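Local coordinates for pyruvate kinase 1 (Trypanosoma brucei brucei, PDB 4KCT), which catalyses the transfer of phosphate from phosphoenolpyruvate to ADP, yielding pyruvate and ATP, and has an intrinsic decarboxylase activity acting on oxaloacetate, at residues 63-66 / 67-71; 198-201 / 202-206; 215-218 / 219-223; 423-426 / 427-430. One frame throughout, in Å; residues are numbered along the deposited sequence. Where two conformers were deposited one is given.

Contact 1: residues 63-66 / 67-71; sequences TTIN and NVRAA
Val-68 packs against Thr-64, and Arg-69 runs alongside Ile-65, each pair one turn apart on helix 58-75. The tight part is the buried side. CG2 of Thr-64 meets CG2 of Val-68 at 4.0 Å, and the same Val-68 methyl sits 3.2 Å from Thr-64 O, the carbonyl that accepts from Val-68 N at 2.8 Å. The Thr-64 hydroxyl bonds with Gln-33 NE2, while Met-51 of strand 46-52 touches Thr-64 and Leu-38 of helix 35-44 touches Val-68. Ile-65 is also buried. Its CG2, anti to the backbone N, lies over one face of the Arg-69 guanidinium towards the rim, 3.3 Å from NH1. The guanidinium is further held by NH2, which donates to Gln-204 O.

On the solvent side the side chains of Asn-66 and Arg-69 are joined indirectly: a single water donates to Asn-66 OD1 at 3.0 Å and accepts from Arg-69 NH1 at 2.9 Å, lying at the edge of the guanidinium in its plane. Gln-62 NE2 is a second partner of OD1. The helix is amphipathic, its buried side packed on strand 46-52 and helix 35-44, as befits the outer helix of the beta-alpha-beta unit of strand 46-52, helix 58-75 and strand 80-84 in the TIM barrel.

Contact 2: residues 198-201 / 202-206; sequences LEFG and VAQGV
Leu-198 O accepts from Val-202 N at 2.8 Å, and CG2 of Val-202 tucks in beside the same oxygen at 3.3 Å. The two side chains reach helix 217-227 together, both touching Leu-227. At the exposed Glu-199 the tie is backbone alone: Ala-203 N donates to its carbonyl oxygen, with the Ala-203 methyl close by. Phe-200 makes the side-chain contact of the turn. Its ring, swung out anti to the backbone N, receives CG of Gln-204 over one face, 3.9 Å from the centroid and 15° off the ring normal, a CH-pi contact. The Gln-204 chain bends at chi2, its amide plane is 37° from the ring plane, and OE1 bonds weakly with Gln-62 NE2; the ring of His-58 also meets Phe-200.

Helix 192-204 leads into strand 208-211 of the TIM barrel, and it ends in a Schellman motif whose left-handed residue is Gly-205, with positive phi. Two bonds close it: Val-206 N to Gly-201 O at 3.0 Å, nearly straight at 177°, and Gly-205 N to Val-202 O at 3.2 Å. Val-206 then folds back over Gly-201, with CG2 3.5 Å from Gly-201 O and CG1 3.8 Å from Gly-201 CA.

Contact 3: residues 215-218 / 219-223; sequences RTAE and QVREV
Thr-216 OG1 accepts from Gln-219 N at 3.1 Å, the N-cap bond that opens helix 217-227 of a beta-alpha-beta unit in the TIM barrel. The hydroxyl can reach that N-H because OG1 stands between its own backbone N and carbonyl carbon, with chi1 at 64°. Thr-216 O receives Val-220 N in a weak bond at 3.4 Å, whereas Thr-216 N is buried without any partner in the model. The preceding N-H fares better: Arg-215 N donates to Gln-219 OE1 at 2.9 Å, so the glutamine side chain reaches back past the cap. Two conformers of Arg-215 were deposited. In the one given, the arginine head has acceptors of its own, NH2 with Leu-187 O, NH1 with Pro-188 O and NE with Phe-213 O; the very close approach of its guanidinium to the Gln-219 amide is doubtful.

Further along, Ala-217 O and Glu-218 O take the N-H groups of Arg-221 and Glu-222, respectively. Arg-221 grips Glu-218 side-on in a salt bridge that would be expected to ease the like-charge approach of Glu-222: NE and NH1 are each 3.0 Å from OE2, reaching it from the same face of the carboxylate, with OE2 in the guanidinium plane. The other oxygen, Glu-218 OE1, lies 3.9 Å from Glu-222 OE2.

Contact 4: residues 423-426 / 427-430; sequences TTRL and QTCR
Thr-423 meets both Thr-428 and Cys-429, so the end of a strand is folded against the first turn of the helix that follows it. Hydrogen bonds define the turn. Thr-423 OG1, anti to the backbone N (chi1 -176°), accepts from Arg-425 N at 3.3 Å and 167°, which makes an ST turn, and the same hydroxyl has a second partner in Ser-401 O. Arg-425, at the N-cap position, offers its carbonyl to two N-H groups: Cys-429 N at 3.2 Å, in the carbonyl plane, and Thr-428 N at 3.0 Å, where an angle of 121° makes the bond weak. Leu-426 O takes Arg-430 N at 3.1 Å.

Van der Waals contacts fill in around this frame. OG1 of Thr-423 lies 3.4 Å from CB of Thr-428, whose own OG1 bonds with Asn-402 O and comes within 3.7 Å of Arg-425 CB. CG2 of Thr-423 is aimed at SG of Cys-429; the modelled separation is very short and its exact value doubtful.

Among charged groups, Arg-430 folds back at chi3 so that Leu-426 O lies over one face of its guanidinium, towards the rim, with NH1 3.6 Å from Leu-426 CB. NE forms a salt bridge with Asp-207 OD1, an oxygen that also bonds with Gln-427 NE2.

The turn joins strand 419-423 to helix 426-431 in the alpha/beta domain: Thr-423 pairs with Val-441 of strand 438-442, Cys-429 rests on Ser-440 and Phe-442 of that strand, and His-78, in the loop between helix 58-75 and strand 80-84, touches Leu-426 and Cys-429.

Contacts 1 and 2 lie on touching helices of the barrel: their centres are 14 Å apart, and Ile-65 CD1 is 3.8 Å from Phe-200 CE2. Contact 4, in the alpha/beta domain, packs on the end of contact 2, with Val-206 O 3.5 Å from Gln-427 NE2. Contact 3 is remote from contact 1 (centres 30 Å apart) but passes within about 5 Å of contact 2 at the nearest atoms. Neither contact 2 nor contact 3 reaches the metals: the Leu-198 side chain is about 11 Å from the potassium ion and that of Arg-215 about 11 Å from the magnesium ion. The Arg-425 side chain of contact 4 is about 6 Å from the bound fructose 2,6-bisphosphate, the allosteric activator of trypanosomatid pyruvate kinases.

Contact 1: residues 63-66 / 67-71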
loop_
_atom_site.group_PDB
_atom_site.type_symbol
_atom_site.label_atom_id
_atom_site.label_comp_id
_atom_site.label_asym_id
_atom_site.label_seq_id
_atom_site.Cartn_x
_atom_site.Cartn_y
_atom_site.Cartn_z
ATOM N N THR A 63 -10.967 -44.074 30.392
ATOM C CA THR A 63 -11.808 -44.677 29.348
ATOM C C THR A 63 -11.740 -43.864 28.039
ATOM O O THR A 63 -11.613 -44.430 26.944
ATOM C CB THR A 63 -13.268 -44.838 29.837
ATOM O OG1 THR A 63 -13.284 -45.698 30.984
ATOM C CG2 THR A 63 -14.162 -45.449 28.760
ATOM N N THR A 64 -11.835 -42.541 28.156
ATOM C CA THR A 64 -11.723 -41.669 26.986
ATOM C C THR A 64 -10.380 -41.857 26.295
ATOM O O THR A 64 -10.318 -42.108 25.105
ATOM C CB THR A 64 -11.905 -40.178 27.366
ATOM O OG1 THR A 64 -13.198 -39.997 27.972
ATOM C CG2 THR A 64 -11.785 -39.249 26.069
ATOM N N ILE A 65 -9.305 -41.802 27.068
ATOM C CA ILE A 65 -7.983 -42.014 26.530
ATOM C C ILE A 65 -7.885 -43.353 25.795
ATOM O O ILE A 65 -7.472 -43.405 24.603
ATOM C CB ILE A 65 -6.907 -41.921 27.630
ATOM C CG1 ILE A 65 -6.742 -40.460 28.059
ATOM C CG2 ILE A 65 -5.560 -42.487 27.123
ATOM C CD1 ILE A 65 -5.891 -40.285 29.296
ATOM N N ASN A 66 -8.317 -44.430 26.455
ATOM C CA ASN A 66 -8.219 -45.751 25.842
ATOM C C ASN A 66 -9.063 -45.852 24.587
ATOM O O ASN A 66 -8.647 -46.465 23.581
ATOM C CB ASN A 66 -8.623 -46.855 26.835
ATOM C CG ASN A 66 -7.658 -46.965 28.003
ATOM O OD1 ASN A 66 -6.565 -46.399 27.975
ATOM N ND2 ASN A 66 -8.092 -47.623 29.062
ATOM N N ASN A 67 -10.275 -45.316 24.656
ATOM C CA ASN A 67 -11.189 -45.404 23.528
ATOM C C ASN A 67 -10.722 -44.563 22.340
ATOM O O ASN A 67 -10.895 -44.969 21.178
ATOM C CB ASN A 67 -12.634 -45.043 23.944
ATOM C CG ASN A 67 -13.274 -46.123 24.809
ATOM O OD1 ASN A 67 -12.637 -47.101 25.108
ATOM N ND2 ASN A 67 -14.501 -45.900 25.272
ATOM N N VAL A 68 -10.149 -43.389 22.625
ATOM C CA VAL A 68 -9.644 -42.502 21.554
ATOM C C VAL A 68 -8.507 -43.213 20.821
ATOM O O VAL A 68 -8.511 -43.311 19.592
ATOM C CB VAL A 68 -9.115 -41.152 22.100
ATOM C CG1 VAL A 68 -8.267 -40.439 21.039
ATOM C CG2 VAL A 68 -10.271 -40.249 22.534
ATOM N N ARG A 69 -7.605 -43.834 21.582
ATOM C CA ARG A 69 -6.494 -44.559 20.969
ATOM C C ARG A 69 -6.929 -45.795 20.159
ATOM O O ARG A 69 -6.454 -46.011 19.042
ATOM C CB ARG A 69 -5.444 -44.914 22.017
ATOM C CG ARG A 69 -4.690 -43.685 22.477
ATOM C CD ARG A 69 -3.887 -43.935 23.733
ATOM N NE ARG A 69 -3.134 -42.738 24.067
ATOM C CZ ARG A 69 -2.496 -42.553 25.214
ATOM N NH1 ARG A 69 -2.555 -43.485 26.163
ATOM N NH2 ARG A 69 -1.864 -41.400 25.444
ATOM N N ALA A 70 -7.901 -46.531 20.674
ATOM C CA ALA A 70 -8.454 -47.679 19.927
ATOM C C ALA A 70 -9.181 -47.232 18.637
ATOM O O ALA A 70 -9.009 -47.830 17.582
ATOM C CB ALA A 70 -9.389 -48.473 20.809
ATOM N N ALA A 71 -9.977 -46.175 18.732
ATOM C CA ALA A 71 -10.668 -45.644 17.565
ATOM C C ALA A 71 -9.655 -45.129 16.522
ATOM O O ALA A 71 -9.766 -45.426 15.319
ATOM C CB ALA A 71 -11.632 -44.526 17.980
HETATM O O HOH W 1 -3.962 -46.021 26.467
#

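Contact 2: residues 198-201 / 202-206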
loop_
_atom_site.group_PDB
_atom_site.type_symbol
_atom_site.label_atom_id
_atom_site.label_comp_id
_atom_site.label_asym_id
_atom_site.label_seq_id
_atom_site.Cartn_x
_atom_site.Cartn_y
_atom_site.Cartn_z
ATOM N N LEU A 198 -2.563 -33.371 36.348
ATOM C CA LEU A 198 -1.400 -33.263 35.453
ATOM C C LEU A 198 -0.477 -34.472 35.566
ATOM O O LEU A 198 -0.015 -35.019 34.557
ATOM C CB LEU A 198 -0.629 -31.987 35.729
ATOM C CG LEU A 198 -1.403 -30.684 35.428
ATOM C CD1 LEU A 198 -0.621 -29.477 35.917
ATOM C CD2 LEU A 198 -1.707 -30.547 33.929
ATOM N N GLU A 199 -0.305 -34.962 36.790
ATOM C CA GLU A 199 0.411 -36.205 37.003
ATOM C C GLU A 199 -0.223 -37.349 36.214
ATOM O O GLU A 199 0.476 -38.146 35.620
ATOM C CB GLU A 199 0.456 -36.535 38.503
ATOM C CG GLU A 199 0.740 -38.002 38.818
ATOM C CD GLU A 199 0.884 -38.248 40.323
ATOM O OE1 GLU A 199 2.039 -38.267 40.811
ATOM O OE2 GLU A 199 -0.160 -38.354 41.024
ATOM N N PHE A 200 -1.547 -37.450 36.263
ATOM C CA PHE A 200 -2.287 -38.450 35.466
ATOM C C PHE A 200 -2.045 -38.223 33.957
ATOM O O PHE A 200 -1.658 -39.141 33.237
ATOM C CB PHE A 200 -3.783 -38.364 35.800
ATOM C CG PHE A 200 -4.666 -39.190 34.903
ATOM C CD1 PHE A 200 -4.979 -40.509 35.235
ATOM C CD2 PHE A 200 -5.236 -38.634 33.769
ATOM C CE1 PHE A 200 -5.819 -41.269 34.425
ATOM C CE2 PHE A 200 -6.080 -39.382 32.948
ATOM C CZ PHE A 200 -6.384 -40.694 33.285
ATOM N N GLY A 201 -2.151 -36.978 33.513
ATOM C CA GLY A 201 -1.920 -36.674 32.094
ATOM C C GLY A 201 -0.522 -37.067 31.628
ATOM O O GLY A 201 -0.341 -37.613 30.530
ATOM N N VAL A 202 0.482 -36.777 32.445
ATOM C CA VAL A 202 1.866 -37.132 32.086
ATOM C C VAL A 202 2.026 -38.653 32.036
ATOM O O VAL A 202 2.574 -39.184 31.082
ATOM C CB VAL A 202 2.889 -36.521 33.076
ATOM C CG1 VAL A 202 4.306 -37.043 32.797
ATOM C CG2 VAL A 202 2.871 -35.001 32.968
ATOM N N ALA A 203 1.498 -39.350 33.048
ATOM C CA ALA A 203 1.606 -40.807 33.113
ATOM C C ALA A 203 0.903 -41.468 31.924
ATOM O O ALA A 203 1.382 -42.470 31.402
ATOM C CB ALA A 203 1.025 -41.329 34.424
ATOM N N GLN A 204 -0.226 -40.903 31.492
ATOM C CA GLN A 204 -1.013 -41.521 30.414
ATOM C C GLN A 204 -0.604 -41.028 29.027
ATOM O O GLN A 204 -1.162 -41.463 28.012
ATOM C CB GLN A 204 -2.522 -41.300 30.627
ATOM C CG GLN A 204 -3.082 -41.965 31.877
ATOM C CD GLN A 204 -2.604 -43.382 32.043
ATOM O OE1 GLN A 204 -2.676 -44.181 31.116
ATOM N NE2 GLN A 204 -2.110 -43.706 33.231
ATOM N N GLY A 205 0.335 -40.090 28.988
ATOM C CA GLY A 205 0.909 -39.653 27.721
ATOM C C GLY A 205 -0.010 -38.721 26.914
ATOM O O GLY A 205 -0.097 -38.846 25.686
ATOM N N VAL A 206 -0.633 -37.740 27.566
ATOM C CA VAL A 206 -1.452 -36.757 26.804
ATOM C C VAL A 206 -0.535 -35.842 25.999
ATOM O O VAL A 206 0.634 -35.689 26.314
ATOM C CB VAL A 206 -2.416 -35.916 27.692
ATOM C CG1 VAL A 206 -3.327 -36.835 28.525
ATOM C CG2 VAL A 206 -1.642 -34.967 28.594
#

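Contact 3: residues 215-218 / 219-223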
loop_
_atom_site.group_PDB
_atom_site.type_symbol
_atom_site.label_atom_id
_atom_site.label_comp_id
_atom_site.label_asym_id
_atom_site.label_seq_id
_atom_site.Cartn_x
_atom_site.Cartn_y
_atom_site.Cartn_z
ATOM N N ARG A 215 -3.150 -16.153 34.058
ATOM C CA ARG A 215 -3.198 -14.719 34.254
ATOM C C ARG A 215 -1.875 -14.044 33.936
ATOM O O ARG A 215 -1.850 -12.852 33.632
ATOM C CB ARG A 215 -3.686 -14.374 35.660
ATOM C CG ARG A 215 -5.135 -14.788 35.910
ATOM C CD ARG A 215 -5.328 -15.338 37.322
ATOM N NE ARG A 215 -5.074 -16.784 37.429
ATOM C CZ ARG A 215 -4.662 -17.382 38.548
ATOM N NH1 ARG A 215 -4.496 -18.705 38.597
ATOM N NH2 ARG A 215 -4.463 -16.655 39.636
ATOM N N THR A 216 -0.773 -14.803 34.032
ATOM C CA THR A 216 0.586 -14.257 33.848
ATOM C C THR A 216 1.468 -15.303 33.189
ATOM O O THR A 216 1.204 -16.512 33.289
ATOM C CB THR A 216 1.265 -13.902 35.211
ATOM O OG1 THR A 216 1.432 -15.101 35.967
ATOM C CG2 THR A 216 0.426 -12.914 36.024
ATOM N N ALA A 217 2.614 -14.851 32.680
ATOM C CA ALA A 217 3.650 -15.754 32.200
ATOM C C ALA A 217 4.199 -16.637 33.324
ATOM O O ALA A 217 4.574 -17.781 33.086
ATOM C CB ALA A 217 4.784 -14.972 31.540
ATOM N N GLU A 218 4.290 -16.100 34.539
ATOM C CA GLU A 218 4.812 -16.903 35.656
ATOM C C GLU A 218 3.913 -18.119 35.932
ATOM O O GLU A 218 4.394 -19.232 36.178
ATOM C CB GLU A 218 4.984 -16.047 36.917
ATOM C CG GLU A 218 5.693 -16.768 38.058
ATOM C CD GLU A 218 7.026 -17.408 37.641
ATOM O OE1 GLU A 218 7.318 -18.530 38.115
ATOM O OE2 GLU A 218 7.778 -16.799 36.834
ATOM N N GLN A 219 2.607 -17.931 35.798
ATOM C CA GLN A 219 1.695 -19.058 35.910
ATOM C C GLN A 219 1.931 -20.143 34.857
ATOM O O GLN A 219 1.808 -21.343 35.157
ATOM C CB GLN A 219 0.261 -18.577 35.840
ATOM C CG GLN A 219 -0.121 -17.700 36.998
ATOM C CD GLN A 219 -1.590 -17.751 37.265
ATOM O OE1 GLN A 219 -2.397 -17.750 36.337
ATOM N NE2 GLN A 219 -1.956 -17.887 38.537
ATOM N N VAL A 220 2.188 -19.745 33.612
ATOM C CA VAL A 220 2.554 -20.743 32.586
ATOM C C VAL A 220 3.776 -21.561 33.020
ATOM O O VAL A 220 3.780 -22.793 32.921
ATOM C CB VAL A 220 2.840 -20.096 31.216
ATOM C CG1 VAL A 220 3.128 -21.173 30.186
ATOM C CG2 VAL A 220 1.650 -19.233 30.767
ATOM N N ARG A 221 4.815 -20.863 33.482
ATOM C CA ARG A 221 6.022 -21.495 34.013
ATOM C C ARG A 221 5.772 -22.438 35.185
ATOM O O ARG A 221 6.360 -23.523 35.245
ATOM C CB ARG A 221 7.090 -20.436 34.379
ATOM C CG ARG A 221 7.721 -19.783 33.143
ATOM C CD ARG A 221 8.938 -18.933 33.491
ATOM N NE ARG A 221 8.559 -17.669 34.124
ATOM C CZ ARG A 221 8.192 -16.572 33.454
ATOM N NH1 ARG A 221 7.880 -15.472 34.118
ATOM N NH2 ARG A 221 8.157 -16.571 32.115
ATOM N N GLU A 222 4.797 -22.094 36.030
ATOM C CA GLU A 222 4.393 -22.986 37.114
ATOM C C GLU A 222 3.701 -24.236 36.634
ATOM O O GLU A 222 3.956 -25.320 37.162
ATOM C CB GLU A 222 3.536 -22.256 38.154
ATOM C CG GLU A 222 4.378 -21.356 39.042
ATOM C CD GLU A 222 3.585 -20.239 39.702
ATOM O OE1 GLU A 222 2.333 -20.250 39.628
ATOM O OE2 GLU A 222 4.222 -19.350 40.310
ATOM N N VAL A 223 2.857 -24.113 35.601
ATOM C CA VAL A 223 2.301 -25.305 34.967
ATOM C C VAL A 223 3.404 -26.170 34.359
ATOM O O VAL A 223 3.402 -27.410 34.504
ATOM C CB VAL A 223 1.243 -24.951 33.890
ATOM C CG1 VAL A 223 0.819 -26.217 33.115
ATOM C CG2 VAL A 223 0.035 -24.302 34.567
#

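Contact 4: residues 423-426 / 427-430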
loop_
_atom_site.group_PDB
_atom_site.type_symbol
_atom_site.label_atom_id
_atom_site.label_comp_id
_atom_site.label_asym_id
_atom_site.label_seq_id
_atom_site.Cartn_x
_atom_site.Cartn_y
_atom_site.Cartn_z
ATOM N N THR A 423 7.421 -36.833 9.991
ATOM C CA THR A 423 8.019 -36.728 11.292
ATOM C C THR A 423 8.505 -38.088 11.779
ATOM O O THR A 423 7.975 -39.126 11.394
ATOM C CB THR A 423 7.027 -36.104 12.323
ATOM O OG1 THR A 423 7.691 -35.932 13.573
ATOM C CG2 THR A 423 5.808 -36.999 12.517
ATOM N N THR A 424 9.473 -38.077 12.680
ATOM C CA THR A 424 9.971 -39.319 13.278
ATOM C C THR A 424 9.370 -39.577 14.667
ATOM O O THR A 424 9.776 -40.520 15.354
ATOM C CB THR A 424 11.500 -39.253 13.430
ATOM O OG1 THR A 424 11.837 -38.040 14.108
ATOM C CG2 THR A 424 12.165 -39.243 12.056
ATOM N N ARG A 425 8.424 -38.739 15.090
ATOM C CA ARG A 425 7.776 -38.909 16.391
ATOM C C ARG A 425 6.261 -38.955 16.291
ATOM O O ARG A 425 5.633 -38.018 15.801
ATOM C CB ARG A 425 8.179 -37.795 17.348
ATOM C CG ARG A 425 9.645 -37.797 17.714
ATOM C CD ARG A 425 9.970 -36.659 18.664
ATOM N NE ARG A 425 11.329 -36.193 18.432
ATOM C CZ ARG A 425 11.827 -35.047 18.889
ATOM N NH1 ARG A 425 11.109 -34.267 19.699
ATOM N NH2 ARG A 425 13.055 -34.696 18.554
ATOM N N LEU A 426 5.664 -40.021 16.820
ATOM C CA LEU A 426 4.205 -40.113 16.856
ATOM C C LEU A 426 3.568 -38.979 17.652
ATOM O O LEU A 426 2.509 -38.475 17.292
ATOM C CB LEU A 426 3.764 -41.465 17.425
ATOM C CG LEU A 426 4.047 -42.662 16.497
ATOM C CD1 LEU A 426 3.941 -43.982 17.273
ATOM C CD2 LEU A 426 3.069 -42.642 15.327
ATOM N N GLN A 427 4.209 -38.560 18.733
ATOM C CA GLN A 427 3.633 -37.466 19.485
ATOM C C GLN A 427 3.624 -36.173 18.661
ATOM O O GLN A 427 2.739 -35.333 18.830
ATOM C CB GLN A 427 4.365 -37.233 20.787
ATOM C CG GLN A 427 3.749 -36.089 21.581
ATOM C CD GLN A 427 3.964 -36.229 23.076
ATOM O OE1 GLN A 427 5.044 -35.974 23.568
ATOM N NE2 GLN A 427 2.909 -36.588 23.804
ATOM N N THR A 428 4.614 -36.004 17.776
ATOM C CA THR A 428 4.600 -34.839 16.900
ATOM C C THR A 428 3.437 -34.848 15.919
ATOM O O THR A 428 2.773 -33.817 15.739
ATOM C CB THR A 428 5.948 -34.627 16.196
ATOM O OG1 THR A 428 6.926 -34.277 17.191
ATOM C CG2 THR A 428 5.853 -33.476 15.163
ATOM N N CYS A 429 3.108 -36.027 15.369
ATOM C CA CYS A 429 1.884 -36.181 14.556
ATOM C C CYS A 429 0.662 -35.715 15.320
ATOM O O CYS A 429 -0.185 -35.004 14.780
ATOM C CB CYS A 429 1.677 -37.651 14.138
ATOM S SG CYS A 429 2.990 -38.336 13.122
ATOM N N ARG A 430 0.577 -36.099 16.597
ATOM C CA ARG A 430 -0.613 -35.794 17.371
ATOM C C ARG A 430 -0.652 -34.311 17.709
ATOM O O ARG A 430 -1.738 -33.678 17.728
ATOM C CB ARG A 430 -0.658 -36.643 18.645
ATOM C CG ARG A 430 -0.900 -38.124 18.368
ATOM C CD ARG A 430 -1.165 -38.907 19.657
ATOM N NE ARG A 430 0.011 -38.941 20.541
ATOM C CZ ARG A 430 0.948 -39.878 20.502
ATOM N NH1 ARG A 430 0.913 -40.825 19.566
ATOM N NH2 ARG A 430 1.895 -39.909 21.430
#